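Local coordinates for protein fructose-bisphosphate aldolase (Slackia heliotrinireducens, PDB 4MOZ) that belongs to the DeoC/LacD family of aldolases and folds as a TIM barrel, a closed parallel beta-barrel surrounded by helices, at residues Val79-Arg84 against Asn98-Met103; Arg36-Ala41 against Ser265-Gly270; Ile24-Lys29 against Glu169-Val174; Phe69-Gln74 against Arg276-Ala281; Phe208-Pro213 against Val239-Ser244. One frame throughout, in Å; residues are numbered along the deposited sequence.

Contact 1 of 5, residues Val79-Arg84 against Asn98-Met103; sequences VMAGQR and NYLVKM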
# COMPACT_ATOMS: atom_id res chain seq x y z
N VAL C 79 -28.63 12.47 -15.73
CA VAL C 79 -27.17 12.64 -15.69
C VAL C 79 -26.47 11.91 -16.83
O VAL C 79 -26.96 10.88 -17.33
CB VAL C 79 -26.55 12.16 -14.35
CG1 VAL C 79 -27.09 12.96 -13.17
CG2 VAL C 79 -26.74 10.67 -14.13
N MSE C 80 -25.34 12.46 -17.26
CA MSE C 80 -24.44 11.74 -18.14
C MSE C 80 -23.28 11.24 -17.30
O MSE C 80 -22.57 12.03 -16.69
CB MSE C 80 -23.93 12.64 -19.26
CG MSE C 80 -22.96 11.93 -20.19
SE MSE C 80 -22.12 13.17 -21.41
CE MSE C 80 -20.92 11.94 -22.32
N ALA C 81 -23.12 9.92 -17.27
CA ALA C 81 -22.04 9.29 -16.50
C ALA C 81 -20.87 8.91 -17.40
O ALA C 81 -21.04 8.18 -18.37
CB ALA C 81 -22.56 8.07 -15.75
N GLY C 82 -19.69 9.42 -17.06
CA GLY C 82 -18.47 9.11 -17.81
C GLY C 82 -17.21 9.32 -17.00
O GLY C 82 -17.25 9.93 -15.92
N GLN C 83 -16.08 8.83 -17.51
CA GLN C 83 -14.79 9.01 -16.86
C GLN C 83 -14.39 10.48 -16.81
O GLN C 83 -14.79 11.27 -17.67
CB GLN C 83 -13.70 8.20 -17.57
CG GLN C 83 -13.78 6.69 -17.36
CD GLN C 83 -14.71 6.01 -18.36
OE1 GLN C 83 -15.21 6.65 -19.29
NE2 GLN C 83 -14.95 4.72 -18.16
N ARG C 84 -13.62 10.83 -15.78
CA ARG C 84 -13.12 12.20 -15.57
C ARG C 84 -12.47 12.77 -16.83
O ARG C 84 -12.78 13.89 -17.24
CB ARG C 84 -12.12 12.21 -14.41
CG ARG C 84 -11.66 13.59 -13.93
CD ARG C 84 -10.25 13.52 -13.34
NE ARG C 84 -9.29 13.10 -14.35
CZ ARG C 84 -8.62 13.92 -15.15
NH1 ARG C 84 -8.77 15.24 -15.05
NH2 ARG C 84 -7.78 13.43 -16.06
N ASN C 98 -25.73 17.61 -16.68
CA ASN C 98 -25.41 17.18 -15.33
C ASN C 98 -24.46 15.99 -15.42
O ASN C 98 -24.86 14.90 -15.83
CB ASN C 98 -26.67 16.80 -14.55
CG ASN C 98 -27.68 17.93 -14.47
OD1 ASN C 98 -27.33 19.08 -14.20
ND2 ASN C 98 -28.95 17.60 -14.68
N TYR C 99 -23.19 16.22 -15.07
CA TYR C 99 -22.16 15.18 -15.18
C TYR C 99 -22.02 14.36 -13.91
O TYR C 99 -21.96 14.90 -12.80
CB TYR C 99 -20.81 15.78 -15.58
CG TYR C 99 -20.79 16.33 -16.99
CD1 TYR C 99 -20.73 15.47 -18.10
CD2 TYR C 99 -20.83 17.70 -17.23
CE1 TYR C 99 -20.72 15.96 -19.39
CE2 TYR C 99 -20.82 18.21 -18.52
CZ TYR C 99 -20.76 17.34 -19.59
OH TYR C 99 -20.75 17.84 -20.88
N LEU C 100 -21.97 13.04 -14.09
CA LEU C 100 -21.64 12.11 -13.03
C LEU C 100 -20.30 11.48 -13.40
O LEU C 100 -20.19 10.77 -14.42
CB LEU C 100 -22.71 11.03 -12.91
CG LEU C 100 -22.63 10.13 -11.67
CD1 LEU C 100 -23.58 10.62 -10.60
CD2 LEU C 100 -22.97 8.70 -12.05
N VAL C 101 -19.28 11.73 -12.59
CA VAL C 101 -17.93 11.23 -12.87
C VAL C 101 -17.77 9.79 -12.37
O VAL C 101 -17.84 9.51 -11.17
CB VAL C 101 -16.83 12.14 -12.28
CG1 VAL C 101 -15.45 11.58 -12.60
CG2 VAL C 101 -16.98 13.55 -12.82
N LYS C 102 -17.57 8.88 -13.32
CA LYS C 102 -17.36 7.47 -13.02
C LYS C 102 -15.92 7.28 -12.53
O LYS C 102 -14.97 7.38 -13.30
CB LYS C 102 -17.67 6.60 -14.24
CG LYS C 102 -17.52 5.11 -14.03
CD LYS C 102 -18.39 4.60 -12.88
CE LYS C 102 -18.71 3.13 -13.03
NZ LYS C 102 -17.48 2.28 -12.92
N MSE C 103 -15.79 7.02 -11.23
CA MSE C 103 -14.50 7.03 -10.53
C MSE C 103 -13.58 5.85 -10.84
O MSE C 103 -12.36 5.99 -10.81
CB MSE C 103 -14.71 7.10 -9.02
CG MSE C 103 -15.42 8.35 -8.57
SE MSE C 103 -14.45 9.98 -8.99
CE MSE C 103 -12.93 9.76 -7.78
O HOH W 1 -12.67 8.88 -13.94

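Contact 2 of 5, residues Arg36-Ala41 against Ser265-Gly270; sequences RLMLFA and SGNATG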
# COMPACT_ATOMS: atom_id res chain seq x y z
N ARG C 36 -36.58 10.88 -9.56
CA ARG C 36 -36.28 9.72 -10.40
C ARG C 36 -34.99 9.95 -11.19
O ARG C 36 -34.75 11.06 -11.67
CB ARG C 36 -37.44 9.46 -11.38
CG ARG C 36 -38.76 9.08 -10.73
CD ARG C 36 -39.07 7.60 -10.89
NE ARG C 36 -40.45 7.30 -10.49
CZ ARG C 36 -41.50 7.27 -11.31
NH1 ARG C 36 -41.35 7.52 -12.61
NH2 ARG C 36 -42.70 6.99 -10.83
N LEU C 37 -34.18 8.91 -11.32
CA LEU C 37 -32.90 9.07 -12.01
C LEU C 37 -32.87 8.43 -13.39
O LEU C 37 -32.94 7.20 -13.51
CB LEU C 37 -31.73 8.54 -11.16
CG LEU C 37 -30.32 8.70 -11.75
CD1 LEU C 37 -29.92 10.16 -11.83
CD2 LEU C 37 -29.30 7.91 -10.94
N MSE C 38 -32.78 9.27 -14.41
CA MSE C 38 -32.52 8.81 -15.78
C MSE C 38 -31.03 9.00 -16.04
O MSE C 38 -30.56 10.12 -16.21
CB MSE C 38 -33.36 9.61 -16.79
CG MSE C 38 -33.38 9.04 -18.20
SE MSE C 38 -31.64 9.14 -19.11
CE MSE C 38 -32.21 8.69 -20.93
N LEU C 39 -30.30 7.89 -16.04
CA LEU C 39 -28.84 7.92 -16.20
C LEU C 39 -28.42 7.48 -17.60
O LEU C 39 -28.73 6.36 -18.04
CB LEU C 39 -28.16 7.05 -15.12
CG LEU C 39 -26.63 7.03 -15.08
CD1 LEU C 39 -26.12 6.93 -13.65
CD2 LEU C 39 -26.03 5.92 -15.94
N PHE C 40 -27.70 8.36 -18.29
CA PHE C 40 -27.12 8.04 -19.58
C PHE C 40 -25.67 7.60 -19.37
O PHE C 40 -24.79 8.42 -19.04
CB PHE C 40 -27.24 9.25 -20.52
CG PHE C 40 -26.62 9.06 -21.88
CD1 PHE C 40 -26.66 7.83 -22.54
CD2 PHE C 40 -26.02 10.14 -22.53
CE1 PHE C 40 -26.09 7.67 -23.79
CE2 PHE C 40 -25.46 9.99 -23.79
CZ PHE C 40 -25.49 8.75 -24.42
N ALA C 41 -25.44 6.30 -19.53
CA ALA C 41 -24.14 5.69 -19.28
C ALA C 41 -23.20 5.81 -20.48
O ALA C 41 -23.51 5.32 -21.58
CB ALA C 41 -24.31 4.23 -18.87
N SER C 265 -36.31 3.43 -8.83
CA SER C 265 -36.33 4.88 -8.77
C SER C 265 -35.70 5.51 -10.01
O SER C 265 -35.39 6.70 -10.04
CB SER C 265 -35.58 5.37 -7.53
OG SER C 265 -36.33 5.10 -6.36
N GLY C 266 -35.52 4.69 -11.05
CA GLY C 266 -34.99 5.18 -12.31
C GLY C 266 -34.37 4.09 -13.15
O GLY C 266 -34.65 2.91 -12.96
N ASN C 267 -33.53 4.51 -14.09
CA ASN C 267 -32.88 3.59 -15.02
C ASN C 267 -31.50 4.07 -15.46
O ASN C 267 -31.18 5.25 -15.32
CB ASN C 267 -33.77 3.34 -16.24
CG ASN C 267 -34.51 4.59 -16.69
OD1 ASN C 267 -33.90 5.60 -17.07
ND2 ASN C 267 -35.84 4.53 -16.65
N ALA C 268 -30.69 3.13 -15.96
CA ALA C 268 -29.39 3.44 -16.54
C ALA C 268 -29.30 2.79 -17.91
O ALA C 268 -29.48 1.57 -18.05
CB ALA C 268 -28.27 2.94 -15.64
N THR C 269 -29.04 3.61 -18.93
CA THR C 269 -29.00 3.13 -20.31
C THR C 269 -27.74 3.65 -21.00
O THR C 269 -27.41 4.84 -20.90
CB THR C 269 -30.24 3.58 -21.11
OG1 THR C 269 -31.42 3.35 -20.33
CG2 THR C 269 -30.36 2.81 -22.43
N GLY C 270 -27.06 2.74 -21.69
CA GLY C 270 -25.82 3.07 -22.37
C GLY C 270 -25.90 2.82 -23.86
O GLY C 270 -26.42 3.65 -24.60
O HOH W 2 -31.85 5.65 -18.63

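Contact 3 of 5, residues Ile24-Lys29 against Glu169-Val174; sequences IDNYMK and EGLIVV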
# COMPACT_ATOMS: atom_id res chain seq x y z
N ILE C 24 -28.71 19.17 -2.12
CA ILE C 24 -30.08 19.29 -2.61
C ILE C 24 -30.06 19.79 -4.05
O ILE C 24 -30.74 19.23 -4.91
CB ILE C 24 -30.96 20.18 -1.69
CG1 ILE C 24 -31.04 19.56 -0.28
CG2 ILE C 24 -32.35 20.35 -2.28
CD1 ILE C 24 -31.49 20.52 0.80
N ASP C 25 -29.26 20.83 -4.31
CA ASP C 25 -29.06 21.31 -5.68
C ASP C 25 -28.76 20.15 -6.62
O ASP C 25 -29.37 20.02 -7.68
CB ASP C 25 -27.92 22.33 -5.74
CG ASP C 25 -28.28 23.68 -5.13
OD1 ASP C 25 -29.46 23.93 -4.83
OD2 ASP C 25 -27.35 24.50 -4.95
N ASN C 26 -27.83 19.30 -6.21
CA ASN C 26 -27.36 18.20 -7.06
C ASN C 26 -28.37 17.06 -7.20
O ASN C 26 -28.49 16.46 -8.27
CB ASN C 26 -26.01 17.67 -6.56
CG ASN C 26 -24.87 18.64 -6.82
OD1 ASN C 26 -24.83 19.30 -7.86
ND2 ASN C 26 -23.93 18.72 -5.88
N TYR C 27 -29.09 16.79 -6.12
CA TYR C 27 -30.15 15.79 -6.15
C TYR C 27 -31.30 16.23 -7.06
O TYR C 27 -31.83 15.44 -7.84
CB TYR C 27 -30.67 15.52 -4.74
CG TYR C 27 -31.42 14.22 -4.62
CD1 TYR C 27 -32.77 14.14 -4.94
CD2 TYR C 27 -30.77 13.07 -4.17
CE1 TYR C 27 -33.46 12.94 -4.82
CE2 TYR C 27 -31.45 11.87 -4.05
CZ TYR C 27 -32.79 11.81 -4.37
OH TYR C 27 -33.46 10.62 -4.26
N MSE C 28 -31.66 17.51 -6.97
CA MSE C 28 -32.69 18.10 -7.84
C MSE C 28 -32.25 18.10 -9.30
O MSE C 28 -33.04 17.75 -10.18
CB MSE C 28 -33.05 19.53 -7.39
CG MSE C 28 -33.75 19.61 -6.04
SE MSE C 28 -35.55 18.84 -6.04
CE MSE C 28 -36.49 20.31 -6.93
N LYS C 29 -31.01 18.49 -9.57
CA LYS C 29 -30.47 18.47 -10.93
C LYS C 29 -30.48 17.05 -11.50
O LYS C 29 -31.02 16.81 -12.58
CB LYS C 29 -29.06 19.03 -10.97
CG LYS C 29 -28.95 20.54 -10.95
CD LYS C 29 -27.48 20.93 -11.03
CE LYS C 29 -27.23 22.35 -10.59
NZ LYS C 29 -25.76 22.60 -10.54
N GLU C 169 -18.88 16.67 0.33
CA GLU C 169 -18.84 17.71 -0.69
C GLU C 169 -20.21 18.05 -1.27
O GLU C 169 -20.33 18.94 -2.11
CB GLU C 169 -17.90 17.32 -1.83
CG GLU C 169 -16.42 17.35 -1.47
CD GLU C 169 -15.94 18.73 -1.04
OE1 GLU C 169 -16.47 19.75 -1.55
OE2 GLU C 169 -15.03 18.80 -0.19
N GLY C 170 -21.25 17.35 -0.82
CA GLY C 170 -22.60 17.56 -1.35
C GLY C 170 -22.83 16.98 -2.73
O GLY C 170 -23.72 17.43 -3.46
N LEU C 171 -22.04 15.97 -3.09
CA LEU C 171 -22.21 15.26 -4.35
C LEU C 171 -23.05 14.02 -4.12
O LEU C 171 -22.95 13.38 -3.07
CB LEU C 171 -20.85 14.85 -4.93
CG LEU C 171 -19.90 15.96 -5.37
CD1 LEU C 171 -18.49 15.41 -5.54
CD2 LEU C 171 -20.38 16.63 -6.65
N ILE C 172 -23.88 13.66 -5.10
CA ILE C 172 -24.63 12.42 -5.01
C ILE C 172 -23.73 11.24 -5.41
O ILE C 172 -22.68 11.44 -6.03
CB ILE C 172 -25.94 12.44 -5.84
CG1 ILE C 172 -25.65 12.39 -7.34
CG2 ILE C 172 -26.81 13.64 -5.47
CD1 ILE C 172 -26.77 11.77 -8.15
N VAL C 173 -24.12 10.03 -5.02
CA VAL C 173 -23.33 8.85 -5.34
C VAL C 173 -24.19 7.72 -5.91
O VAL C 173 -25.16 7.30 -5.29
CB VAL C 173 -22.56 8.32 -4.11
CG1 VAL C 173 -21.70 7.12 -4.50
CG2 VAL C 173 -21.70 9.41 -3.50
N VAL C 174 -23.80 7.25 -7.09
CA VAL C 174 -24.42 6.09 -7.71
C VAL C 174 -23.40 4.94 -7.69
O VAL C 174 -22.28 5.09 -8.19
CB VAL C 174 -24.84 6.36 -9.18
CG1 VAL C 174 -25.53 5.15 -9.78
CG2 VAL C 174 -25.74 7.60 -9.27

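Contact 4 of 5, residues Phe69-Gln74 against Arg276-Ala281; sequences FKIADQ and RSLDEA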
# COMPACT_ATOMS: atom_id res chain seq x y z
N PHE C 69 -21.72 13.29 -26.24
CA PHE C 69 -22.01 14.60 -25.68
C PHE C 69 -23.12 15.32 -26.44
O PHE C 69 -23.89 16.09 -25.85
CB PHE C 69 -20.74 15.45 -25.61
CG PHE C 69 -19.76 14.98 -24.56
CD1 PHE C 69 -18.84 13.96 -24.84
CD2 PHE C 69 -19.76 15.55 -23.29
CE1 PHE C 69 -17.95 13.52 -23.87
CE2 PHE C 69 -18.87 15.12 -22.32
CZ PHE C 69 -17.96 14.10 -22.61
N LYS C 70 -23.21 15.06 -27.75
CA LYS C 70 -24.29 15.60 -28.57
C LYS C 70 -25.64 15.02 -28.13
O LYS C 70 -26.63 15.74 -28.05
CB LYS C 70 -24.06 15.30 -30.05
CG LYS C 70 -22.92 16.08 -30.69
CD LYS C 70 -22.84 15.74 -32.18
CE LYS C 70 -21.56 16.26 -32.83
NZ LYS C 70 -21.65 17.70 -33.15
N ILE C 71 -25.65 13.71 -27.84
CA ILE C 71 -26.84 13.02 -27.34
C ILE C 71 -27.28 13.59 -26.00
O ILE C 71 -28.45 13.92 -25.81
CB ILE C 71 -26.61 11.50 -27.23
CG1 ILE C 71 -26.40 10.88 -28.61
CG2 ILE C 71 -27.81 10.84 -26.55
CD1 ILE C 71 -25.82 9.48 -28.58
N ALA C 72 -26.34 13.72 -25.07
CA ALA C 72 -26.62 14.26 -23.74
C ALA C 72 -27.17 15.68 -23.81
O ALA C 72 -28.01 16.07 -23.00
CB ALA C 72 -25.37 14.22 -22.89
N ASP C 73 -26.70 16.44 -24.80
CA ASP C 73 -27.06 17.85 -24.94
C ASP C 73 -28.39 18.05 -25.67
O ASP C 73 -29.19 18.91 -25.28
CB ASP C 73 -25.93 18.60 -25.66
CG ASP C 73 -26.22 20.08 -25.85
OD1 ASP C 73 -26.45 20.79 -24.85
OD2 ASP C 73 -26.20 20.52 -27.01
N GLN C 74 -28.63 17.26 -26.71
CA GLN C 74 -29.83 17.42 -27.54
C GLN C 74 -30.99 16.56 -27.07
O GLN C 74 -32.15 16.90 -27.31
CB GLN C 74 -29.51 17.11 -29.01
CG GLN C 74 -28.68 18.18 -29.68
CD GLN C 74 -28.03 17.70 -30.96
OE1 GLN C 74 -26.81 17.82 -31.12
NE2 GLN C 74 -28.82 17.15 -31.86
N ARG C 276 -27.20 4.06 -31.82
CA ARG C 276 -28.12 4.58 -32.83
C ARG C 276 -27.60 5.89 -33.40
O ARG C 276 -26.74 6.54 -32.80
CB ARG C 276 -29.51 4.79 -32.22
CG ARG C 276 -30.18 3.51 -31.74
CD ARG C 276 -31.39 3.81 -30.88
NE ARG C 276 -31.81 2.64 -30.12
CZ ARG C 276 -32.71 1.74 -30.52
NH1 ARG C 276 -33.00 0.71 -29.74
NH2 ARG C 276 -33.31 1.87 -31.70
N SER C 277 -28.14 6.29 -34.55
CA SER C 277 -27.83 7.59 -35.15
C SER C 277 -28.26 8.70 -34.20
O SER C 277 -29.15 8.49 -33.37
CB SER C 277 -28.55 7.75 -36.49
OG SER C 277 -29.96 7.82 -36.30
N LEU C 278 -27.64 9.87 -34.33
CA LEU C 278 -27.90 10.99 -33.42
C LEU C 278 -29.39 11.28 -33.24
O LEU C 278 -29.87 11.36 -32.11
CB LEU C 278 -27.13 12.25 -33.87
CG LEU C 278 -27.25 13.53 -33.04
CD1 LEU C 278 -26.85 13.32 -31.58
CD2 LEU C 278 -26.45 14.66 -33.66
N ASP C 279 -30.13 11.39 -34.34
CA ASP C 279 -31.57 11.69 -34.28
C ASP C 279 -32.36 10.64 -33.50
O ASP C 279 -33.14 10.99 -32.60
CB ASP C 279 -32.16 11.88 -35.69
CG ASP C 279 -31.69 13.16 -36.36
OD1 ASP C 279 -31.29 14.12 -35.66
OD2 ASP C 279 -31.73 13.22 -37.61
N GLU C 280 -32.15 9.37 -33.82
CA GLU C 280 -32.85 8.26 -33.18
C GLU C 280 -32.46 8.12 -31.71
O GLU C 280 -33.31 7.85 -30.86
CB GLU C 280 -32.59 6.95 -33.93
CG GLU C 280 -33.45 5.78 -33.47
CD GLU C 280 -33.23 4.52 -34.29
OE1 GLU C 280 -33.20 4.61 -35.53
OE2 GLU C 280 -33.10 3.44 -33.69
N ALA C 281 -31.17 8.30 -31.43
CA ALA C 281 -30.63 8.25 -30.08
C ALA C 281 -31.29 9.30 -29.20
O ALA C 281 -31.76 8.98 -28.10
CB ALA C 281 -29.12 8.46 -30.11

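Contact 5 of 5, residues Phe208-Pro213 against Val239-Ser244; sequences FVKVNP and VCAGGS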
# COMPACT_ATOMS: atom_id res chain seq x y z
N PHE C 208 -28.06 6.16 -4.94
CA PHE C 208 -28.66 5.27 -5.91
C PHE C 208 -27.79 4.03 -6.11
O PHE C 208 -26.57 4.10 -5.95
CB PHE C 208 -28.87 5.97 -7.26
CG PHE C 208 -29.87 7.10 -7.20
CD1 PHE C 208 -31.23 6.84 -7.31
CD2 PHE C 208 -29.45 8.41 -7.03
CE1 PHE C 208 -32.16 7.87 -7.25
CE2 PHE C 208 -30.36 9.45 -6.98
CZ PHE C 208 -31.72 9.18 -7.09
N VAL C 209 -28.43 2.92 -6.46
CA VAL C 209 -27.73 1.68 -6.78
C VAL C 209 -28.19 1.16 -8.13
O VAL C 209 -29.40 1.03 -8.38
CB VAL C 209 -27.89 0.61 -5.67
CG1 VAL C 209 -29.35 0.35 -5.33
CG2 VAL C 209 -27.18 -0.69 -6.06
N LYS C 210 -27.23 0.87 -9.01
CA LYS C 210 -27.52 0.29 -10.31
C LYS C 210 -27.23 -1.21 -10.27
O LYS C 210 -26.11 -1.61 -9.97
CB LYS C 210 -26.73 1.02 -11.41
CG LYS C 210 -26.46 0.24 -12.69
CD LYS C 210 -27.68 -0.28 -13.42
CE LYS C 210 -27.28 -0.92 -14.74
NZ LYS C 210 -27.91 -2.24 -14.98
N VAL C 211 -28.25 -2.01 -10.55
CA VAL C 211 -28.12 -3.47 -10.57
C VAL C 211 -28.62 -4.03 -11.90
O VAL C 211 -29.27 -3.33 -12.66
CB VAL C 211 -28.93 -4.15 -9.42
CG1 VAL C 211 -28.35 -3.79 -8.06
CG2 VAL C 211 -30.41 -3.78 -9.50
N ASN C 212 -28.29 -5.28 -12.18
CA ASN C 212 -28.89 -6.00 -13.29
C ASN C 212 -30.33 -6.37 -12.96
O ASN C 212 -30.66 -6.55 -11.78
CB ASN C 212 -28.11 -7.28 -13.58
CG ASN C 212 -26.82 -7.02 -14.31
OD1 ASN C 212 -26.78 -6.23 -15.25
ND2 ASN C 212 -25.76 -7.70 -13.88
N PRO C 213 -31.19 -6.49 -13.98
CA PRO C 213 -32.50 -7.08 -13.71
C PRO C 213 -32.34 -8.55 -13.33
O PRO C 213 -31.56 -9.26 -13.95
CB PRO C 213 -33.25 -6.93 -15.04
CG PRO C 213 -32.17 -6.79 -16.08
CD PRO C 213 -31.05 -6.07 -15.39
N VAL C 239 -31.79 1.74 -9.43
CA VAL C 239 -31.98 1.93 -10.86
C VAL C 239 -31.59 0.64 -11.57
O VAL C 239 -30.70 -0.08 -11.14
CB VAL C 239 -31.24 3.16 -11.44
CG1 VAL C 239 -31.51 4.40 -10.60
CG2 VAL C 239 -29.75 2.92 -11.56
N CYS C 240 -32.30 0.35 -12.65
CA CYS C 240 -32.08 -0.89 -13.37
C CYS C 240 -31.81 -0.61 -14.84
O CYS C 240 -31.52 0.53 -15.22
CB CYS C 240 -33.30 -1.79 -13.18
SG CYS C 240 -32.94 -3.54 -13.39
N ALA C 241 -31.90 -1.65 -15.67
CA ALA C 241 -31.67 -1.52 -17.11
C ALA C 241 -32.60 -2.43 -17.91
O ALA C 241 -32.97 -3.51 -17.45
CB ALA C 241 -30.21 -1.82 -17.44
N GLY C 242 -33.00 -1.97 -19.09
CA GLY C 242 -33.70 -2.83 -20.05
C GLY C 242 -32.70 -3.55 -20.93
O GLY C 242 -31.52 -3.18 -20.99
N GLY C 243 -33.16 -4.60 -21.62
CA GLY C 243 -32.33 -5.37 -22.54
C GLY C 243 -31.85 -4.55 -23.72
O GLY C 243 -32.61 -3.75 -24.28
N SER C 244 -30.59 -4.74 -24.10
CA SER C 244 -29.96 -3.95 -25.16
C SER C 244 -30.33 -4.44 -26.57
O SER C 244 -30.10 -3.73 -27.55
CB SER C 244 -28.44 -3.95 -25.00
OG SER C 244 -28.04 -3.30 -23.80

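Contact 1 of 5, residues Val79-Arg84 against Asn98-Met103
An extended Met-80, modelled as selenomethionine with chi1 at 179° in the one of its two conformers described here, rises beside Tyr-99, whose ring leaves the backbone opposite its own carbonyl carbon (chi1 -68°). With these torsions the two side chains run next to each other in the same direction. In this conformer SE of Met-80 comes 3.7 Å from CE1 of Tyr-99, lying obliquely to the ring in a Met-aromatic contact that is less certain for the other. On the reverse face of the sheet, CB of Ala-81 meets CD2 of Leu-100 at 3.8 Å. Beneath these groups the parallel backbones are joined by four hydrogen bonds. Met-80 N binds Asn-98 O, Leu-100 N reaches Met-80 O at 2.9 Å, and Gly-82 N binds Leu-100 O. Lys-102 N then approaches Gly-82 O from above its carbonyl plane, at 2.8 Å. Where the strands part, a water takes over: it accepts from Arg-84 N and donates to Lys-102 O. Next to it, CG1 of Val-101 rests 3.8 Å from CB of Arg-84, whose guanidinium leads away to a salt bridge with Asp-14 of the second subunit. The segments belong to the beta-alpha-beta unit of strand 79-82, helix 84-90 and strand 99-102. Strands 37-41 and 138-145 continue the sheet to either side, helix 66-74 packs over Met-80 and Tyr-99, and helix 125-132 covers Val-101.

Contact 2 of 5, residues Arg36-Ala41 against Ser265-Gly270
Leu-39 and Ala-268 meet where the first and last strands of the TIM barrel pair and close it. CD2 of Leu-39 lies 3.7 Å from CB of Ala-268, on the face that carries Leu-37 toward the barrel interior. The parallel strands are joined by five backbone hydrogen bonds, from Leu-37 N to Ser-265 O at one end to Ala-41 N to Thr-269 O at the other. Gly-266 has backbone angles suited to glycine, and its CA sits only 3.1 Å from Leu-37 O. The helix-facing side is more polar. Asn-267 holds CG between its backbone N and carbonyl carbon (chi1 38°), which turns the amide toward strand 37-41 and sets OD1 3.7 Å from CG of Met-38. One water ties this side together: it donates to Asn-267 OD1 at 2.6 Å and to Leu-39 O at 3.3 Å, and accepts from Thr-269 OG1 at 2.9 Å. ND2 of Asn-267 is held by Thr-292 of helix 278-294, so both ends of the amide are engaged and its rotation is fixed. Phe-40 directs its ring away from its backbone N (chi1 178°), and the edge atom CD1 stops 3.5 Å from Thr-269 O.

Contact 3 of 5, residues Ile24-Lys29 against Glu169-Val174
Asn-26 grips Gly-170 through a single side-chain hydrogen bond, ND2 to O, of 2.8 Å and nearly straight at 164°. The acceptor lies in the plane of the Asn-26 amide, whereas ND2 stands above the plane of the Gly-170 carbonyl. With CG beside its own backbone N (chi1 -72°), the asparagine aims its amide from the helix directly at the chain entering strand 172-177. Beside the bond, CD2 of Leu-171 comes 4.2 Å from ND2 of Asn-26. CG2 of Ile-172 fills the next position along, 3.9 Å from Tyr-27 N and 4.2 Å from CD2 of the Tyr-27 ring, which it meets obliquely. Further out, the acceptor owes its position to a Schellman motif: Gly-170 takes a positive phi and ends helix 152-168 just before the strand begins. Helix 20-30 has its own ties, a salt bridge from Asp-25 to Arg-6 and a hydrogen bond from Lys-29 to Asn-137, while Val-139 of the adjacent strand packs on Asn-26. The contact thus sets this N-terminal helix against the start of a barrel strand. Its chemistry implies a pairing with one directional anchor, in which a buried carbonyl of the turn is satisfied by an amide and methyl packing supplies the rest.

Contact 4 of 5, residues Phe69-Gln74 against Arg276-Ala281
Leu-278 and Ala-281 supply one side of a mainly apolar contact between two helices, and Ile-71 with the stem of Lys-70 supplies the other. CD1 of Leu-278 sits 3.7 Å from CB of Lys-70 and 3.9 Å from CG1 of Ile-71. The isoleucine and leucine run antiparallel alongside one another, and CD1 of Ile-71 comes to 3.8 Å from CB of Ala-281. Leu-278 can reach over because its CG is trans to its backbone N (chi1 -179°), with both methyls turned to the neighbouring helix. A second kind of contact sets methyl against the longer polar side chains. CD2 of Leu-278 lies 4.0 Å from CD of Lys-70 and 3.9 Å from NE2 of Gln-74, and both chains lie nearly perpendicular to the leucine. Polar bonds lie within or beside 276-281. Arg-276 NE bonds to Asn-272 O, whereas the in-plane salt bridge modelled from its NH2 to Glu-280 OE2 is so short that its details are doubtful. Ser-277 is the N-cap of helix 278-294, its carbonyl accepting from Ala-281 N at 2.8 Å. Plain packing therefore joins helix 66-74 to the start of helix 278-294 on the outside of the barrel. Ile-273 of the short helix 271-274 touches both Ile-71 and Ala-281, while Phe-69 and Ala-72 face Met-80 of strand 79-82.

Contact 5 of 5, residues Phe208-Pro213 against Val239-Ser244
Lys-210 and Val-239 form the bridge between two parallel neighbours of the TIM barrel, strands 208-210 and 237-240, which a beta-alpha-beta crossover through helix 222-232 connects. The lysine can be followed outward. Its CB packs 3.6 Å from CG2 of Val-239. CG stands beside the residue's own carbonyl carbon, and a bend at chi2 (58°) turns the chain along the strand, so that CD passes 3.8 Å from Val-239 O. CE then lies 4.1 Å from CB of Ala-241, and NZ closes to 3.4 Å from that same methyl. The tip also turns to the backbone of the next residue, where NZ bonds to Val-211 O at 2.9 Å from well above the carbonyl plane; Trp-176 and Tyr-178 pack on this side chain. Under the lysine, Val-239 uses both of its backbone polar atoms: its N donates to Val-209 O at 2.7 Å and its O accepts from Val-211 N at 3.2 Å. Phe-208, two residues before the lysine, sets CD1 of its ring against CG1 of Val-239. Beyond the paired region the chains stay together through Pro-213, whose ring packs on Cys-240 and the carbonyl of Ala-241, and the sulfur SG of Cys-240 lies 3.5 Å from Pro-213 N.

In the fold
Contacts 1, 2 and 5 are buried strand pairings of one closed sheet, held chiefly by backbone hydrogen bonds. Contact 2 joins the first strand to the last and connects directly with both others: Phe-40 bonds to Val-79 and Ala-81 of contact 1, and Ala-268 to Cys-240 of contact 5. Contact 3, also buried, adds a helix at a strand start and relies on one side-chain bond; its Val-174 meets Leu-37 and Leu-100 inside the barrel. Contact 4 is only partly buried, its centre about 17 Å from that of the chain, and is mainly apolar helix packing outside the barrel. Phe-40 and Met-80 bring the sheet against its helix 66-74.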